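Local atomic coordinates of AP endonuclease, family 2 (Brucella melitensis biovar Abortus, PDB entry 3NGF), a protein that probably interconverts hydroxypyruvate and tartronate semialdehyde as a manganese-binding hydroxypyruvate isomerase of the xylose isomerase-like TIM-barrel superfamily. Residues 18-22 against 248-254; 64-69 against 105-111; 113-118 against 157-162; 196-200 against 230-235. One frame throughout, in Å; residues are numbered along the deposited sequence. Where two conformers were deposited one is given.

Contact 1: residues 18-22 against 248-254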
# COMPACT_ATOMS: atom_id res chain seq x y z
N THR A 18 4.63 -6.41 8.48
CA THR A 18 5.39 -7.60 8.03
C THR A 18 6.83 -7.68 8.56
O THR A 18 7.39 -8.79 8.67
CB THR A 18 5.40 -7.73 6.49
OG1 THR A 18 6.17 -6.68 5.90
CG2 THR A 18 3.95 -7.77 5.90
N MET A 19 7.43 -6.53 8.86
CA MET A 19 8.81 -6.46 9.38
C MET A 19 8.82 -6.20 10.86
O MET A 19 7.86 -5.67 11.42
CB MET A 19 9.63 -5.38 8.68
CG MET A 19 9.77 -5.55 7.17
SD MET A 19 10.58 -4.21 6.33
CE MET A 19 12.21 -4.24 7.12
N PHE A 20 9.95 -6.54 11.49
CA PHE A 20 10.17 -6.32 12.91
C PHE A 20 9.16 -7.05 13.82
O PHE A 20 8.91 -6.62 14.96
CB PHE A 20 10.21 -4.82 13.22
CG PHE A 20 11.30 -4.10 12.51
CD1 PHE A 20 12.61 -4.24 12.93
CD2 PHE A 20 11.03 -3.30 11.42
CE1 PHE A 20 13.63 -3.59 12.27
CE2 PHE A 20 12.03 -2.64 10.76
CZ PHE A 20 13.34 -2.78 11.19
N ASN A 21 8.63 -8.19 13.35
CA ASN A 21 7.64 -8.95 14.11
C ASN A 21 8.25 -9.71 15.28
O ASN A 21 7.55 -10.41 16.04
CB ASN A 21 6.86 -9.92 13.21
CG ASN A 21 5.81 -9.25 12.37
OD1 ASN A 21 5.86 -8.03 12.04
ND2 ASN A 21 4.82 -10.05 11.98
N GLU A 22 9.56 -9.56 15.46
CA GLU A 22 10.26 -10.07 16.63
C GLU A 22 9.80 -9.35 17.90
O GLU A 22 9.97 -9.88 19.01
CB GLU A 22 11.77 -9.92 16.48
CG GLU A 22 12.41 -10.81 15.40
CD GLU A 22 12.36 -10.25 13.94
OE1 GLU A 22 12.05 -9.08 13.69
OE2 GLU A 22 12.67 -11.02 13.02
N TYR A 248 7.63 -7.10 2.86
CA TYR A 248 8.14 -8.44 2.71
C TYR A 248 8.21 -9.10 4.07
O TYR A 248 8.24 -8.43 5.12
CB TYR A 248 9.50 -8.43 2.00
CG TYR A 248 10.68 -7.79 2.74
CD1 TYR A 248 11.26 -8.40 3.85
CD2 TYR A 248 11.21 -6.57 2.33
CE1 TYR A 248 12.36 -7.83 4.50
CE2 TYR A 248 12.31 -5.99 2.98
CZ TYR A 248 12.89 -6.63 4.06
OH TYR A 248 13.99 -6.08 4.69
N ASN A 249 8.25 -10.41 4.02
CA ASN A 249 8.43 -11.23 5.22
C ASN A 249 9.89 -11.59 5.35
O ASN A 249 10.42 -12.33 4.52
CB ASN A 249 7.59 -12.49 5.11
CG ASN A 249 6.14 -12.19 4.83
OD1 ASN A 249 5.51 -11.35 5.51
ND2 ASN A 249 5.58 -12.90 3.85
N PRO A 250 10.56 -11.08 6.39
CA PRO A 250 12.01 -11.35 6.44
C PRO A 250 12.31 -12.85 6.46
O PRO A 250 11.58 -13.62 7.10
CB PRO A 250 12.44 -10.66 7.74
CG PRO A 250 11.41 -9.55 7.94
CD PRO A 250 10.12 -10.17 7.48
N ARG A 251 13.37 -13.27 5.76
CA ARG A 251 13.84 -14.67 5.81
C ARG A 251 14.02 -15.17 7.23
O ARG A 251 13.60 -16.27 7.58
CB ARG A 251 15.18 -14.81 5.09
CG ARG A 251 15.11 -14.95 3.59
CD ARG A 251 16.51 -15.18 3.02
NE ARG A 251 17.36 -14.01 3.26
CZ ARG A 251 17.49 -12.97 2.44
NH1 ARG A 251 16.86 -12.93 1.27
NH2 ARG A 251 18.27 -11.94 2.78
N GLY A 252 14.71 -14.37 8.03
CA GLY A 252 14.96 -14.70 9.42
C GLY A 252 14.71 -13.49 10.29
O GLY A 252 13.64 -12.88 10.21
N LYS A 253 15.69 -13.14 11.12
CA LYS A 253 15.60 -11.93 11.94
C LYS A 253 15.59 -10.72 11.02
O LYS A 253 16.40 -10.63 10.11
CB LYS A 253 16.80 -11.85 12.88
CG LYS A 253 16.82 -10.62 13.77
CD LYS A 253 18.04 -10.65 14.70
CE LYS A 253 18.04 -9.47 15.66
NZ LYS A 253 16.78 -9.46 16.46
N THR A 254 14.70 -9.75 11.29
CA THR A 254 14.55 -8.61 10.40
C THR A 254 15.89 -7.91 10.12
O THR A 254 16.24 -7.71 8.95
CB THR A 254 13.53 -7.57 10.96
OG1 THR A 254 12.24 -8.19 11.13
CG2 THR A 254 13.38 -6.41 10.02
O HOH W 1 9.02 -9.45 10.83
O HOH W 2 6.26 -11.23 8.30
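Thr254 and Phe20 meet where the loop after the first strand of the TIM barrel, 11-15, packs against the loop after the last, 243-246, at the seam where the barrel closes. The methyl CG2 of Thr254 stands over the centre of the Phe20 ring, 3.6 Å from its centroid and 12° off the normal, a CH-pi contact. With CG2 anti to the backbone N, OG1 (chi1 -59°) is turned the other way, to the polar side. There it accepts from Phe20 N at 2.8 Å and donates to the syn lone pair of Glu22 OE1 at 2.7 Å. Threonine suits the place because one branch serves the ring and the other the polar groups. The bend of Glu22 at chi2 folds its carboxylate back to the backbone of Lys253 and Thr254, and the backbone N of Thr254 reaches OE2 from above the carboxylate plane, so both oxygens hold one residue. Earlier in both segments, Met19 lies obliquely over Tyr248, its SD 4.3 Å from the ring centroid, off toward the rim of one face: a Met-aromatic contact. Trp260 takes the Tyr248 hydroxyl in a hydrogen bond. Thr18, whose side chain is about 4 Å from that of the metal ligand Glu247, donates from OG1 to Tyr248 O at 2.8 Å, approaching 47° above the carbonyl plane. A water gives one hydrogen to Thr18 O and the other to Asn249 OD1, the water oxygen lying 2.9 Å from OD1.

Contact 2: residues 64-69 against 105-111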
# COMPACT_ATOMS: atom_id res chain seq x y z
N GLN A 64 4.74 8.77 8.35
CA GLN A 64 3.75 7.75 8.03
C GLN A 64 3.44 7.85 6.54
O GLN A 64 2.88 8.86 6.09
CB GLN A 64 2.46 7.95 8.83
CG GLN A 64 1.45 6.79 8.62
CD GLN A 64 1.91 5.48 9.24
OE1 GLN A 64 2.41 5.47 10.36
NE2 GLN A 64 1.68 4.34 8.54
N VAL A 65 3.85 6.84 5.78
CA VAL A 65 3.77 6.92 4.31
C VAL A 65 2.45 6.40 3.77
O VAL A 65 1.94 6.91 2.75
CB VAL A 65 4.95 6.15 3.70
CG1 VAL A 65 4.82 6.01 2.22
CG2 VAL A 65 6.29 6.86 4.14
N LEU A 66 1.88 5.41 4.44
CA LEU A 66 0.70 4.69 3.92
C LEU A 66 0.05 3.89 5.03
O LEU A 66 0.74 3.37 5.91
CB LEU A 66 1.13 3.73 2.79
CG LEU A 66 0.01 2.83 2.21
CD1 LEU A 66 -0.79 3.62 1.22
CD2 LEU A 66 0.57 1.55 1.58
N PHE A 67 -1.27 3.78 4.99
CA PHE A 67 -1.99 2.69 5.64
C PHE A 67 -3.33 2.47 4.94
O PHE A 67 -3.68 3.17 3.97
CB PHE A 67 -2.12 2.85 7.16
CG PHE A 67 -2.87 4.10 7.59
CD1 PHE A 67 -4.25 4.05 7.80
CD2 PHE A 67 -2.19 5.30 7.77
CE1 PHE A 67 -4.96 5.20 8.20
CE2 PHE A 67 -2.86 6.43 8.18
CZ PHE A 67 -4.24 6.39 8.39
N ASN A 68 -4.03 1.42 5.35
CA ASN A 68 -5.28 1.04 4.68
C ASN A 68 -6.49 1.56 5.43
O ASN A 68 -6.49 1.66 6.66
CB ASN A 68 -5.43 -0.47 4.59
CG ASN A 68 -4.36 -1.13 3.79
OD1 ASN A 68 -3.45 -0.49 3.28
ND2 ASN A 68 -4.45 -2.47 3.68
N MET A 69 -7.55 1.84 4.68
CA MET A 69 -8.85 2.08 5.29
C MET A 69 -9.38 0.78 5.95
O MET A 69 -8.92 -0.32 5.63
CB MET A 69 -9.83 2.58 4.22
CG MET A 69 -9.36 3.85 3.51
SD MET A 69 -10.66 4.51 2.48
CE MET A 69 -9.96 6.11 2.02
N LEU A 105 -1.77 11.27 12.03
CA LEU A 105 -0.46 10.79 11.64
C LEU A 105 0.21 11.59 10.51
O LEU A 105 1.30 11.22 10.05
CB LEU A 105 -0.56 9.31 11.21
CG LEU A 105 -1.25 8.35 12.18
CD1 LEU A 105 -1.08 6.90 11.71
CD2 LEU A 105 -0.80 8.52 13.59
N ASP A 106 -0.43 12.69 10.09
CA ASP A 106 -0.01 13.49 8.92
C ASP A 106 0.31 12.59 7.69
O ASP A 106 1.35 12.76 7.03
CB ASP A 106 1.17 14.37 9.30
CG ASP A 106 1.53 15.40 8.23
OD1 ASP A 106 0.67 15.82 7.44
OD2 ASP A 106 2.73 15.81 8.19
N CYS A 107 -0.57 11.63 7.42
CA CYS A 107 -0.39 10.68 6.32
C CYS A 107 -1.17 11.19 5.14
O CYS A 107 -2.35 11.57 5.28
CB CYS A 107 -0.87 9.30 6.72
SG CYS A 107 -0.59 8.03 5.45
N ARG A 108 -0.50 11.23 3.98
CA ARG A 108 -1.01 11.81 2.75
C ARG A 108 -1.59 10.77 1.76
O ARG A 108 -2.10 11.15 0.70
CB ARG A 108 0.13 12.58 2.06
CG ARG A 108 0.89 13.56 2.98
CD ARG A 108 -0.07 14.60 3.54
NE ARG A 108 0.56 15.55 4.46
CZ ARG A 108 1.38 16.54 4.10
NH1 ARG A 108 1.69 16.73 2.83
NH2 ARG A 108 1.86 17.35 5.02
N THR A 109 -1.50 9.49 2.10
CA THR A 109 -1.84 8.40 1.15
C THR A 109 -2.53 7.24 1.88
O THR A 109 -2.03 6.76 2.87
CB THR A 109 -0.58 7.89 0.42
OG1 THR A 109 0.20 8.99 -0.05
CG2 THR A 109 -0.96 6.97 -0.75
N LEU A 110 -3.69 6.82 1.37
CA LEU A 110 -4.49 5.77 1.98
C LEU A 110 -4.87 4.76 0.91
O LEU A 110 -5.26 5.17 -0.19
CB LEU A 110 -5.76 6.32 2.60
CG LEU A 110 -5.58 7.30 3.74
CD1 LEU A 110 -6.92 7.98 4.08
CD2 LEU A 110 -5.02 6.56 4.94
N HIS A 111 -4.77 3.48 1.24
CA HIS A 111 -5.22 2.40 0.37
C HIS A 111 -6.64 1.97 0.75
O HIS A 111 -6.89 1.54 1.88
CB HIS A 111 -4.22 1.24 0.46
CG HIS A 111 -4.67 -0.04 -0.19
ND1 HIS A 111 -4.19 -1.27 0.21
CD2 HIS A 111 -5.54 -0.28 -1.20
CE1 HIS A 111 -4.73 -2.21 -0.54
NE2 HIS A 111 -5.55 -1.64 -1.40
O HOH W 3 3.87 11.43 9.15
O HOH W 4 2.42 10.61 4.04
O HOH W 5 2.43 9.35 1.56
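Phe67 and Leu110 lie side by side and point the same way from neighbouring parallel strands, 63-68 and 109-111, the third and fourth of the barrel. At chi1 60° the Phe67 ring sits between its own backbone N and carbonyl carbon, which brings one face over the methyl CD2 of Leu110, 3.6 Å from the ring centroid in a CH-pi contact. Cys107 and Leu105 reach the same ring obliquely, through CB at 3.8 Å from Phe67 CE2 and through CD1 respectively. Helix 88-104 packs on this ring too, so a large flat residue fills the layer between sheet and helices. Gln64 lays its aliphatic CG on Cys107 CB; its bend at chi2 (69°) then carries the amide forward along its own strand, where NE2 donates to Leu66 O at 3.0 Å. On the face of the barrel that looks inward, Asn68 and His111 run alongside each other with amide and ring planes 82° apart. The ring edge at His111 ND1 gives only a weak bond to Asn68 OD1, 3.3 Å. The backbones are joined by His111 N to Phe67 O at 3.0 Å and Met69 N to His111 O at 2.9 Å, while farther back waters bridge the widening gap. Between the two, Phe67 N and Thr109 O are buried with no partner in the model. The His111 side chain lies about 3 Å from that of the manganese ligand Glu150, so the weak Asn68 bond, with the two backbone bonds beside it, may limit how the imidazole turns, one layer behind the ligands.

Contact 3: residues 113-118 against 157-162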
# COMPACT_ATOMS: atom_id res chain seq x y z
N MET A 113 -9.23 -0.81 0.18
CA MET A 113 -9.36 -2.19 -0.29
C MET A 113 -10.74 -2.43 -0.93
O MET A 113 -11.75 -1.82 -0.54
CB MET A 113 -9.13 -3.17 0.86
CG MET A 113 -7.71 -3.06 1.48
SD MET A 113 -7.39 -4.48 2.54
CE MET A 113 -7.12 -5.78 1.36
N SER A 114 -10.78 -3.32 -1.91
CA SER A 114 -11.96 -3.50 -2.76
C SER A 114 -12.87 -4.67 -2.38
O SER A 114 -14.08 -4.63 -2.64
CB SER A 114 -11.57 -3.60 -4.24
OG SER A 114 -11.26 -2.33 -4.79
N GLY A 115 -12.29 -5.74 -1.83
CA GLY A 115 -13.06 -6.90 -1.41
C GLY A 115 -12.86 -8.08 -2.35
O GLY A 115 -12.36 -7.93 -3.47
N ILE A 116 -13.27 -9.25 -1.86
CA ILE A 116 -13.42 -10.46 -2.66
C ILE A 116 -14.77 -10.35 -3.39
O ILE A 116 -15.83 -10.38 -2.73
CB ILE A 116 -13.42 -11.73 -1.77
CG1 ILE A 116 -12.15 -11.82 -0.91
CG2 ILE A 116 -13.61 -13.01 -2.61
CD1 ILE A 116 -10.88 -11.80 -1.70
N THR A 117 -14.72 -10.26 -4.72
CA THR A 117 -15.91 -10.05 -5.56
C THR A 117 -16.26 -11.22 -6.49
O THR A 117 -17.18 -11.12 -7.31
CB THR A 117 -15.72 -8.79 -6.41
OG1 THR A 117 -14.52 -8.91 -7.18
CG2 THR A 117 -15.66 -7.56 -5.49
N GLU A 118 -15.53 -12.33 -6.36
CA GLU A 118 -15.82 -13.55 -7.11
C GLU A 118 -17.27 -13.96 -6.85
O GLU A 118 -17.71 -13.97 -5.70
CB GLU A 118 -14.88 -14.68 -6.69
CG GLU A 118 -15.20 -16.03 -7.33
CD GLU A 118 -15.00 -16.02 -8.84
OE1 GLU A 118 -14.66 -14.95 -9.40
OE2 GLU A 118 -15.17 -17.09 -9.47
N MET A 157 -4.36 -13.88 -3.05
CA MET A 157 -5.71 -13.36 -2.75
C MET A 157 -6.72 -13.81 -3.81
O MET A 157 -7.24 -13.00 -4.58
CB MET A 157 -5.68 -11.83 -2.65
CG MET A 157 -6.80 -11.24 -1.76
SD MET A 157 -6.68 -11.68 0.00
CE MET A 157 -5.37 -10.57 0.55
N PRO A 158 -7.01 -15.13 -3.86
CA PRO A 158 -7.95 -15.59 -4.89
C PRO A 158 -9.31 -14.92 -4.75
O PRO A 158 -9.81 -14.77 -3.64
CB PRO A 158 -8.07 -17.11 -4.64
CG PRO A 158 -7.36 -17.39 -3.36
CD PRO A 158 -6.54 -16.20 -2.98
N GLY A 159 -9.89 -14.51 -5.87
CA GLY A 159 -11.22 -13.90 -5.89
C GLY A 159 -11.23 -12.41 -5.61
O GLY A 159 -12.29 -11.79 -5.63
N TYR A 160 -10.05 -11.82 -5.38
CA TYR A 160 -9.96 -10.37 -5.19
C TYR A 160 -10.40 -9.60 -6.44
O TYR A 160 -10.17 -10.03 -7.59
CB TYR A 160 -8.53 -9.95 -4.79
CG TYR A 160 -8.48 -8.60 -4.16
CD1 TYR A 160 -9.05 -8.37 -2.91
CD2 TYR A 160 -7.86 -7.52 -4.81
CE1 TYR A 160 -9.01 -7.09 -2.33
CE2 TYR A 160 -7.83 -6.25 -4.23
CZ TYR A 160 -8.40 -6.04 -3.00
OH TYR A 160 -8.38 -4.77 -2.42
N PHE A 161 -11.03 -8.46 -6.20
CA PHE A 161 -11.61 -7.61 -7.25
C PHE A 161 -10.63 -7.22 -8.35
O PHE A 161 -10.99 -7.29 -9.51
CB PHE A 161 -12.16 -6.34 -6.62
CG PHE A 161 -12.67 -5.34 -7.61
CD1 PHE A 161 -13.78 -5.62 -8.43
CD2 PHE A 161 -12.06 -4.09 -7.71
CE1 PHE A 161 -14.25 -4.67 -9.33
CE2 PHE A 161 -12.52 -3.14 -8.61
CZ PHE A 161 -13.62 -3.42 -9.42
N ILE A 162 -9.42 -6.80 -7.98
CA ILE A 162 -8.49 -6.20 -8.94
C ILE A 162 -7.09 -6.80 -8.79
O ILE A 162 -6.49 -6.77 -7.70
CB ILE A 162 -8.48 -4.63 -8.83
CG1 ILE A 162 -7.50 -3.99 -9.82
CG2 ILE A 162 -8.19 -4.18 -7.41
CD1 ILE A 162 -7.82 -4.25 -11.24
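Gly159 O is gripped by two consecutive amides of the facing loop: Thr117 N at 3.0 Å, nearly in line with the carbonyl, and Glu118 N through a weaker bond of 3.4 Å. The carbonyl belongs to a type II turn, Met157 to Tyr160, in the loop after strand 146-149, and it meets the loop after strand 109-111 at the C-terminal end of the TIM barrel, where the metal site lies. Glycine suits the turn position: its phi is positive, and a CB would press on Ile116 CG2 and Glu118 CB. From the other direction Phe161 N donates to Gly115 O at 3.1 Å, making a single bridge around Ile116 and Tyr160. Tyr160, its CG anti to the backbone N (chi1 -161°), stretches along 113-116 until its hydroxyl receives Ser114 N at 2.9 Å in an almost straight bond, 174°. Ile116 presents CD1 to the edge of this ring, 4.1 Å from Tyr160 CD1, and the same methyl reaches Met157 CG. Phe161 turns off to the other side. There Ser114 OG meets its CD2 obliquely at 3.5 Å, Thr117 OG1 comes to the ring edge, and Phe129 and Cys125 of helix 122-140 receive the residue from beyond. Thr117 keeps OG1 between its backbone N and carbonyl carbon (chi1 56°), which places the oxygen 3.2 Å from Phe161 CA. Backbone amides are thus satisfied by carbonyls and one phenol oxygen, which implies that the two loops hold each other largely by main-chain polarity, with the tyrosine fixed at both ends, its side chain about 6 Å from that of the metal ligand Glu150.

Contact 4: residues 196-200 against 230-235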
# COMPACT_ATOMS: atom_id res chain seq x y z
N LEU A 196 8.04 -5.53 -16.36
CA LEU A 196 7.94 -4.47 -15.35
C LEU A 196 8.55 -3.14 -15.76
O LEU A 196 7.99 -2.10 -15.41
CB LEU A 196 8.55 -4.93 -14.03
CG LEU A 196 7.98 -6.19 -13.38
CD1 LEU A 196 8.70 -6.46 -12.06
CD2 LEU A 196 6.46 -6.16 -13.17
N THR A 197 9.66 -3.14 -16.49
CA THR A 197 10.28 -1.89 -16.92
C THR A 197 9.36 -1.09 -17.82
O THR A 197 9.07 0.11 -17.57
CB THR A 197 11.62 -2.11 -17.61
OG1 THR A 197 12.49 -2.78 -16.69
CG2 THR A 197 12.25 -0.78 -18.04
N ARG A 198 8.82 -1.78 -18.82
CA ARG A 198 7.89 -1.16 -19.76
C ARG A 198 6.54 -0.85 -19.12
O ARG A 198 5.90 0.16 -19.46
CB ARG A 198 7.77 -2.04 -21.02
CG ARG A 198 9.07 -2.10 -21.80
CD ARG A 198 9.45 -0.78 -22.45
NE ARG A 198 10.62 -0.97 -23.31
CZ ARG A 198 11.86 -0.59 -23.04
NH1 ARG A 198 12.15 0.09 -21.93
NH2 ARG A 198 12.82 -0.88 -23.91
N LEU A 199 6.16 -1.65 -18.12
CA LEU A 199 4.93 -1.38 -17.38
C LEU A 199 5.05 -0.07 -16.57
O LEU A 199 4.16 0.78 -16.62
CB LEU A 199 4.64 -2.51 -16.42
CG LEU A 199 3.35 -2.48 -15.63
CD1 LEU A 199 2.14 -2.47 -16.55
CD2 LEU A 199 3.28 -3.70 -14.63
N ILE A 200 6.16 0.06 -15.84
CA ILE A 200 6.46 1.27 -15.05
C ILE A 200 6.44 2.49 -15.93
O ILE A 200 5.84 3.52 -15.57
CB ILE A 200 7.82 1.17 -14.29
CG1 ILE A 200 7.71 0.10 -13.18
CG2 ILE A 200 8.21 2.53 -13.71
CD1 ILE A 200 9.05 -0.27 -12.49
N TYR A 230 18.14 -2.73 -10.37
CA TYR A 230 17.80 -2.22 -11.69
C TYR A 230 16.46 -1.51 -11.65
O TYR A 230 16.31 -0.42 -12.24
CB TYR A 230 17.72 -3.34 -12.72
CG TYR A 230 17.26 -2.84 -14.08
CD1 TYR A 230 18.12 -2.14 -14.89
CD2 TYR A 230 15.95 -3.05 -14.53
CE1 TYR A 230 17.72 -1.69 -16.11
CE2 TYR A 230 15.54 -2.58 -15.76
CZ TYR A 230 16.42 -1.90 -16.54
OH TYR A 230 16.06 -1.43 -17.80
N LEU A 231 15.50 -2.13 -10.98
CA LEU A 231 14.14 -1.58 -10.91
C LEU A 231 14.16 -0.25 -10.14
O LEU A 231 13.45 0.68 -10.50
CB LEU A 231 13.19 -2.60 -10.28
CG LEU A 231 12.83 -3.81 -11.16
CD1 LEU A 231 12.09 -4.87 -10.33
CD2 LEU A 231 12.00 -3.41 -12.37
N PHE A 232 14.99 -0.14 -9.10
CA PHE A 232 15.16 1.17 -8.42
C PHE A 232 15.65 2.23 -9.40
O PHE A 232 15.22 3.38 -9.33
CB PHE A 232 16.15 1.10 -7.24
CG PHE A 232 15.79 0.11 -6.17
CD1 PHE A 232 14.48 -0.33 -5.97
CD2 PHE A 232 16.78 -0.38 -5.33
CE1 PHE A 232 14.19 -1.25 -5.00
CE2 PHE A 232 16.49 -1.30 -4.35
CZ PHE A 232 15.19 -1.73 -4.18
N SER A 233 16.51 1.84 -10.34
CA SER A 233 17.07 2.79 -11.29
C SER A 233 16.00 3.21 -12.30
O SER A 233 15.98 4.37 -12.74
CB SER A 233 18.34 2.24 -11.99
OG SER A 233 18.01 1.29 -13.00
N VAL A 234 15.06 2.30 -12.57
CA VAL A 234 13.93 2.59 -13.47
C VAL A 234 13.02 3.63 -12.81
O VAL A 234 12.61 4.61 -13.45
CB VAL A 234 13.13 1.31 -13.85
CG1 VAL A 234 11.91 1.64 -14.71
CG2 VAL A 234 14.05 0.27 -14.60
N LEU A 235 12.71 3.43 -11.52
CA LEU A 235 11.84 4.35 -10.79
C LEU A 235 12.43 5.75 -10.84
O LEU A 235 11.71 6.75 -11.04
CB LEU A 235 11.66 3.89 -9.35
CG LEU A 235 10.79 2.64 -9.21
CD1 LEU A 235 10.76 2.11 -7.77
CD2 LEU A 235 9.34 2.91 -9.70
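Tyr230, in the first turn of helix 228-237, meets Thr197 of helix 196-202; these are neighbouring outer helices of the TIM barrel, whose segments run nearly parallel, 17° apart with axes 10.3 Å from each other. A chi1 of 176° swings the Tyr230 ring across to Thr197, to which it presents its edge: CE2 lies 3.2 Å from OG1, in the ring plane, and the two side chains cross at about a right angle. A tyrosine suits this exposed border because its ring edge packs on the threonine while it carries a polar hydroxyl. Leu231, the next residue, is buried, and its two methyls divide the work: CD1 touches Leu196 CD1 at 4.1 Å, while CD2 lies by Leu196 CB and Ile200 CD1. Leu226 packs against both leucines from a loop. Val234 fills the middle of the interface with its branches split: CG2 meets the Thr197 methyl CG2 at 4.0 Å and CG1 the side chain of Ile200. Beta-branched residues suit this close approach, being short and broad where the helices come nearest, with Thr197 and Val234 CA atoms 6.7 Å apart. Leu235 finishes the walk, reaching inward to Phe207 and Val210 of strand 207-212, and its CD2 crosses the Ile200 branch at 4.2 Å from CG2.

The four contacts sample one eight-stranded barrel. Contact 2 joins two adjacent strands, contact 4 two outer helices, and contacts 1 and 3 join loops that follow strands. Contact 1 ties the first strand's loop to the last one's, so along the chain the other three are nested within it. Only contacts 2 and 3 touch, where Asn68 ND2 lies 3.7 Å from Met113 SD; their centres are still about 21 Å apart. Measured from the nearest side chain, the manganese ion is about 6 Å from contact 2 (His111), 8 Å from contact 1 (Thr18), 9 Å from contact 3 (Met113) and 13 Å from contact 4 (Leu196), which is peripheral packing.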